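PDB 7A56: envelopment polyprotein from Bovine Schmallenberg virus BH80/Germany/2011, which probably drives fusion of the viral envelope with a host cell membrane during entry, as the class II fusion glycoprotein Gc. Local coordinates for residues R156-G161 against W165-I170; C179-R184 against G265-Y270. All coordinates share one frame; numbering follows the deposited sequence.

Contact 1: residues R156-G161 against W165-I170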
loop_
_atom_site.group_PDB
_atom_site.type_symbol
_atom_site.label_atom_id
_atom_site.label_comp_id
_atom_site.label_asym_id
_atom_site.label_seq_id
_atom_site.Cartn_x
_atom_site.Cartn_y
_atom_site.Cartn_z
ATOM N N ARG A 156 -32.263 -39.399 -18.038
ATOM C CA ARG A 156 -33.311 -39.689 -19.032
ATOM C C ARG A 156 -32.730 -39.744 -20.452
ATOM O O ARG A 156 -33.377 -39.343 -21.421
ATOM C CB ARG A 156 -34.431 -38.628 -18.958
ATOM C CG ARG A 156 -35.108 -38.474 -17.583
ATOM C CD ARG A 156 -35.821 -37.104 -17.450
ATOM N NE ARG A 156 -34.841 -35.985 -17.342
ATOM C CZ ARG A 156 -34.666 -35.080 -18.309
ATOM N NH1 ARG A 156 -35.405 -35.149 -19.421
ATOM N NH2 ARG A 156 -33.782 -34.119 -18.175
ATOM N N SER A 157 -31.508 -40.272 -20.602
ATOM C CA SER A 157 -30.889 -40.208 -21.921
ATOM C C SER A 157 -31.341 -41.335 -22.881
ATOM O O SER A 157 -31.287 -41.145 -24.121
ATOM C CB SER A 157 -29.369 -40.191 -21.751
ATOM O OG SER A 157 -28.993 -41.209 -20.832
ATOM N N SER A 158 -31.858 -42.463 -22.368
ATOM C CA SER A 158 -32.348 -43.546 -23.215
ATOM C C SER A 158 -33.753 -43.197 -23.727
ATOM O O SER A 158 -34.648 -42.892 -22.931
ATOM C CB SER A 158 -32.404 -44.871 -22.437
ATOM O OG SER A 158 -31.091 -45.275 -22.055
ATOM N N ASN A 159 -33.941 -43.185 -25.040
ATOM C CA ASN A 159 -35.285 -42.986 -25.594
ATOM C C ASN A 159 -35.324 -43.627 -26.955
ATOM O O ASN A 159 -34.286 -43.945 -27.534
ATOM C CB ASN A 159 -35.628 -41.501 -25.748
ATOM C CG ASN A 159 -36.159 -40.887 -24.492
ATOM O OD1 ASN A 159 -37.278 -41.161 -24.096
ATOM N ND2 ASN A 159 -35.351 -40.004 -23.865
ATOM N N TRP A 160 -36.543 -43.782 -27.489
ATOM C CA TRP A 160 -36.651 -44.306 -28.838
ATOM C C TRP A 160 -35.937 -43.384 -29.828
ATOM O O TRP A 160 -36.131 -42.170 -29.806
ATOM C CB TRP A 160 -38.127 -44.442 -29.218
ATOM C CG TRP A 160 -38.305 -45.174 -30.455
ATOM C CD1 TRP A 160 -38.372 -46.527 -30.602
ATOM C CD2 TRP A 160 -38.435 -44.621 -31.758
ATOM N NE1 TRP A 160 -38.577 -46.847 -31.907
ATOM C CE2 TRP A 160 -38.611 -45.701 -32.647
ATOM C CE3 TRP A 160 -38.443 -43.318 -32.261
ATOM C CZ2 TRP A 160 -38.774 -45.530 -34.016
ATOM C CZ3 TRP A 160 -38.609 -43.146 -33.634
ATOM C CH2 TRP A 160 -38.769 -44.248 -34.491
ATOM N N GLY A 161 -35.165 -43.980 -30.743
ATOM C CA GLY A 161 -34.359 -43.192 -31.640
ATOM C C GLY A 161 -33.047 -42.772 -31.022
ATOM O O GLY A 161 -32.286 -42.025 -31.656
ATOM N N TRP A 165 -27.108 -50.096 -28.374
ATOM C CA TRP A 165 -27.516 -51.383 -28.933
ATOM C C TRP A 165 -28.163 -52.241 -27.843
ATOM O O TRP A 165 -27.586 -52.429 -26.768
ATOM C CB TRP A 165 -26.291 -52.071 -29.563
ATOM C CG TRP A 165 -26.618 -53.274 -30.486
ATOM C CD1 TRP A 165 -26.744 -53.273 -31.871
ATOM C CD2 TRP A 165 -26.831 -54.619 -30.075
ATOM N NE1 TRP A 165 -27.018 -54.542 -32.322
ATOM C CE2 TRP A 165 -27.087 -55.384 -31.244
ATOM C CE3 TRP A 165 -26.838 -55.256 -28.835
ATOM C CZ2 TRP A 165 -27.347 -56.742 -31.197
ATOM C CZ3 TRP A 165 -27.099 -56.606 -28.792
ATOM C CH2 TRP A 165 -27.345 -57.338 -29.965
ATOM N N GLY A 166 -29.398 -52.677 -28.081
ATOM C CA GLY A 166 -30.102 -53.564 -27.161
ATOM C C GLY A 166 -30.856 -52.894 -26.023
ATOM O O GLY A 166 -31.464 -53.597 -25.193
ATOM N N CYS A 167 -30.858 -51.562 -25.963
ATOM C CA CYS A 167 -31.602 -50.842 -24.939
ATOM C C CYS A 167 -32.990 -50.465 -25.447
ATOM O O CYS A 167 -33.132 -49.940 -26.549
ATOM C CB CYS A 167 -30.805 -49.590 -24.521
ATOM S SG CYS A 167 -31.494 -48.685 -23.120
ATOM N N LEU A 168 -34.016 -50.697 -24.635
ATOM C CA LEU A 168 -35.366 -50.272 -24.992
ATOM C C LEU A 168 -35.980 -49.339 -23.955
ATOM O O LEU A 168 -37.210 -49.150 -23.955
ATOM C CB LEU A 168 -36.266 -51.509 -25.169
ATOM C CG LEU A 168 -35.747 -52.545 -26.149
ATOM C CD1 LEU A 168 -36.502 -53.853 -25.964
ATOM C CD2 LEU A 168 -36.009 -52.012 -27.536
ATOM N N ALA A 169 -35.168 -48.799 -23.042
ATOM C CA ALA A 169 -35.648 -47.926 -21.986
ATOM C C ALA A 169 -36.091 -46.572 -22.548
ATOM O O ALA A 169 -35.608 -46.095 -23.591
ATOM C CB ALA A 169 -34.546 -47.739 -20.924
ATOM N N ILE A 170 -37.070 -45.979 -21.879
ATOM C CA ILE A 170 -37.694 -44.733 -22.319
ATOM C C ILE A 170 -37.619 -43.777 -21.150
ATOM O O ILE A 170 -38.070 -44.118 -20.048
ATOM C CB ILE A 170 -39.170 -44.918 -22.743
ATOM C CG1 ILE A 170 -39.284 -45.968 -23.841
ATOM C CG2 ILE A 170 -39.753 -43.547 -23.151
ATOM C CD1 ILE A 170 -38.614 -45.625 -25.142
#
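Ser158 meets Cys167 and Ala169 where the chain folds back on itself after strand 150-158. The place is the far end of the elongated molecule. In class II fusion proteins such a tip carries the fusion loop, and the tryptophan-rich, disulfide-tied turn here is consistent with that role. The touching parts, 158-160 and 167-170, run 84° apart, so they meet across each other and not as paired strands.

Sulfur and hydroxyl come first. Ser158 OG lies 3.6 Å from Cys167 SG, a contact without a bond between them. The hydroxyl is hydrogen-bonded to Cys135 O. The sulfur is tied to Cys135 by a disulfide. Cys135 thus holds both partners of this pair. Cys167 SG stands anti to its own backbone N (chi1 -173°), which carries it toward the serine.

Close packing follows. Ser158 CB faces Ala169 CB at 3.9 Å and touches Ala169 O at 3.6 Å. Two carbonyl oxygens, Ser158 O and Ala169 O, approach to 3.4 Å; both are acceptors and cannot bond. Past this point, backbone hydrogen bonding between Ser158 and Asp172 ties the start of the turn to its return.

Ile170 packs with two branches, one of them against a polar group. Its CG2 lies 3.6 Å from Asn159 OD1, the two side chains crossing at about a right angle. That amide oxygen is hydrogen-bonded to Asn171 N of the same chain, which holds it beside the isoleucine.

The trimer closes round the same turn. Arg156 makes a salt bridge with Asp283 of the second subunit, and Trp160 O accepts a bond from Asn171 ND2 of the third. On the other branch of Ile170, the end methyl CD1 sits 3.6 Å from Trp160 N and makes apolar contact with Trp160 CB at 4.3 Å.

Contact 2: residues C179-R184 against G265-Y270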
loop_
_atom_site.group_PDB
_atom_site.type_symbol
_atom_site.label_atom_id
_atom_site.label_comp_id
_atom_site.label_asym_id
_atom_site.label_seq_id
_atom_site.Cartn_x
_atom_site.Cartn_y
_atom_site.Cartn_z
ATOM N N CYS A 179 -14.127 -33.962 -17.121
ATOM C CA CYS A 179 -13.214 -33.349 -18.068
ATOM C C CYS A 179 -12.261 -32.411 -17.326
ATOM O O CYS A 179 -12.547 -31.981 -16.217
ATOM C CB CYS A 179 -13.984 -32.579 -19.161
ATOM S SG CYS A 179 -15.064 -31.236 -18.591
ATOM N N GLN A 180 -11.153 -32.072 -17.987
ATOM C CA GLN A 180 -10.201 -31.073 -17.480
ATOM C C GLN A 180 -9.579 -30.390 -18.696
ATOM O O GLN A 180 -9.294 -31.072 -19.692
ATOM C CB GLN A 180 -9.160 -31.784 -16.612
ATOM C CG GLN A 180 -8.222 -30.901 -15.792
ATOM C CD GLN A 180 -7.332 -31.787 -14.969
ATOM O OE1 GLN A 180 -6.545 -32.545 -15.520
ATOM N NE2 GLN A 180 -7.502 -31.750 -13.642
ATOM N N ASP A 181 -9.458 -29.053 -18.651
ATOM C CA ASP A 181 -8.804 -28.315 -19.744
ATOM C C ASP A 181 -7.365 -28.762 -19.963
ATOM O O ASP A 181 -6.675 -29.231 -19.042
ATOM C CB ASP A 181 -8.760 -26.818 -19.470
ATOM C CG ASP A 181 -10.100 -26.124 -19.686
ATOM O OD1 ASP A 181 -11.152 -26.829 -19.781
ATOM O OD2 ASP A 181 -10.090 -24.852 -19.703
ATOM N N ILE A 182 -6.911 -28.591 -21.207
ATOM C CA ILE A 182 -5.490 -28.558 -21.570
ATOM C C ILE A 182 -5.154 -27.134 -21.999
ATOM O O ILE A 182 -5.896 -26.538 -22.821
ATOM C CB ILE A 182 -5.177 -29.525 -22.722
ATOM C CG1 ILE A 182 -5.603 -30.942 -22.391
ATOM C CG2 ILE A 182 -3.658 -29.420 -23.087
ATOM C CD1 ILE A 182 -5.857 -31.789 -23.681
ATOM N N ILE A 183 -4.050 -26.573 -21.431
ATOM C CA ILE A 183 -3.642 -25.206 -21.725
ATOM C C ILE A 183 -2.254 -25.207 -22.368
ATOM O O ILE A 183 -1.453 -26.128 -22.208
ATOM C CB ILE A 183 -3.606 -24.295 -20.460
ATOM C CG1 ILE A 183 -2.521 -24.797 -19.494
ATOM C CG2 ILE A 183 -5.003 -24.203 -19.813
ATOM C CD1 ILE A 183 -2.068 -23.761 -18.419
ATOM N N ARG A 184 -1.962 -24.114 -23.055
ATOM C CA ARG A 184 -0.618 -23.857 -23.506
ATOM C C ARG A 184 -0.020 -22.870 -22.493
ATOM O O ARG A 184 -0.500 -21.738 -22.396
ATOM C CB ARG A 184 -0.609 -23.280 -24.921
ATOM C CG ARG A 184 0.806 -22.928 -25.423
ATOM C CD ARG A 184 0.748 -22.261 -26.776
ATOM N NE ARG A 184 0.281 -20.856 -26.778
ATOM C CZ ARG A 184 -0.841 -20.436 -27.373
ATOM N NH1 ARG A 184 -1.154 -19.143 -27.371
ATOM N NH2 ARG A 184 -1.652 -21.295 -27.991
ATOM N N GLY A 265 -5.482 -16.166 -14.793
ATOM C CA GLY A 265 -5.089 -17.307 -13.969
ATOM C C GLY A 265 -6.235 -18.128 -13.362
ATOM O O GLY A 265 -6.055 -18.741 -12.293
ATOM N N SER A 266 -7.425 -18.126 -13.981
ATOM C CA SER A 266 -8.529 -18.976 -13.514
ATOM C C SER A 266 -8.320 -20.449 -13.835
ATOM O O SER A 266 -9.058 -21.314 -13.308
ATOM C CB SER A 266 -9.874 -18.494 -14.103
ATOM O OG SER A 266 -9.898 -18.656 -15.519
ATOM N N VAL A 267 -7.363 -20.786 -14.692
ATOM C CA VAL A 267 -6.982 -22.179 -14.910
ATOM C C VAL A 267 -5.506 -22.300 -14.583
ATOM O O VAL A 267 -4.689 -21.532 -15.127
ATOM C CB VAL A 267 -7.240 -22.647 -16.349
ATOM C CG1 VAL A 267 -6.821 -24.120 -16.497
ATOM C CG2 VAL A 267 -8.772 -22.551 -16.654
ATOM N N GLN A 268 -5.158 -23.245 -13.701
ATOM C CA GLN A 268 -3.836 -23.183 -13.048
ATOM C C GLN A 268 -3.171 -24.545 -13.147
ATOM O O GLN A 268 -3.697 -25.533 -12.630
ATOM C CB GLN A 268 -3.939 -22.754 -11.580
ATOM C CG GLN A 268 -4.684 -21.444 -11.386
ATOM C CD GLN A 268 -5.039 -21.160 -9.934
ATOM O OE1 GLN A 268 -4.854 -21.973 -9.032
ATOM N NE2 GLN A 268 -5.492 -19.969 -9.701
ATOM N N LEU A 269 -2.023 -24.592 -13.821
ATOM C CA LEU A 269 -1.213 -25.795 -13.952
ATOM C C LEU A 269 -0.067 -25.710 -12.966
ATOM O O LEU A 269 0.760 -24.789 -13.054
ATOM C CB LEU A 269 -0.673 -25.930 -15.374
ATOM C CG LEU A 269 0.263 -27.118 -15.627
ATOM C CD1 LEU A 269 -0.543 -28.361 -15.675
ATOM C CD2 LEU A 269 0.989 -26.914 -16.962
ATOM N N TYR A 270 -0.012 -26.658 -12.033
ATOM C CA TYR A 270 1.064 -26.674 -11.052
ATOM C C TYR A 270 1.473 -28.121 -10.801
ATOM O O TYR A 270 1.026 -29.051 -11.484
ATOM C CB TYR A 270 0.662 -25.928 -9.771
ATOM C CG TYR A 270 -0.286 -26.667 -8.853
ATOM C CD1 TYR A 270 -1.487 -27.176 -9.317
ATOM C CD2 TYR A 270 0.021 -26.835 -7.506
ATOM C CE1 TYR A 270 -2.347 -27.838 -8.470
ATOM C CE2 TYR A 270 -0.833 -27.501 -6.653
ATOM C CZ TYR A 270 -2.007 -27.996 -7.138
ATOM O OH TYR A 270 -2.843 -28.657 -6.276
#
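The backbones of Asp181 and Val267 stand 8.0 Å apart at their CA atoms, and those of Ile183 and Leu269 8.2 Å apart, a separation bridged by side chains and not by backbone pairing. The side chains of Asp181, Ile183, Val267 and Leu269 all start out toward the opposite segment.

Ile183 and Val267 carry the contact. Ile183 touches two residues. Its CG1 takes the crowded position between backbone N and carbonyl carbon (chi1 65°), which leaves CG2 beside the backbone N. This methyl rests against Val267 CG1 at 3.8 Å. The two side chains lie alongside each other and point opposite ways. The far end of Ile183 reaches the next residue but one: CD1 lies 4.0 Å from Leu269 CB, near the base of the leucine and not at its branch.

In this class II fusion protein the contact joins strand 172-183, which comes back from the tip, to the separate small hairpin 268-275. Strand 172-183 pairs antiparallel with the long strand 98-134. In the hairpin, strand 268-270 pairs with 273-275, whose Ile274 also touches Val267 and Leu269.

One polar group borders this apolar patch. Asp181 OD2 lies 4.0 Å from Val267 CG2, the side chains crossing at about a right angle. The buried carboxylate is satisfied from elsewhere: OD2 is bonded to Thr124 OG1, and OD1 takes the N-H of Phe300, next to the Cys179-Cys299 disulfide.

Behind the patch, Gln268 turns the other way. Its NE2 closes back on Gly265 O at 2.9 Å, bridging the turn before the strand. The N-H...O angle is 158°, and the acceptor lies close to the amide plane. The same NE2 also binds Asp256 O, while Gln268 OE1 accepts from Gly258 N, so the amide is gripped at both ends.

In the fold
The two contacts lie in series along the chain: contact 1 closes before contact 2 opens. Their centres are 36 Å apart, and their nearest atoms about 17 Å. Strand 150-158 leads into contact 1, and its antiparallel neighbour 172-183 runs from there to contact 2. The loop between these strands is where contact 1 forms. Strand 172-183 then runs back from the tip and ends in contact 2. Contact 1 sits 62 Å from the centre of the chain and contact 2 only 27 Å, on the same side. The first therefore shapes the end of the rod, probably the membrane-directed end, and involves all three subunits. The second packs within one subunit, nearer the middle.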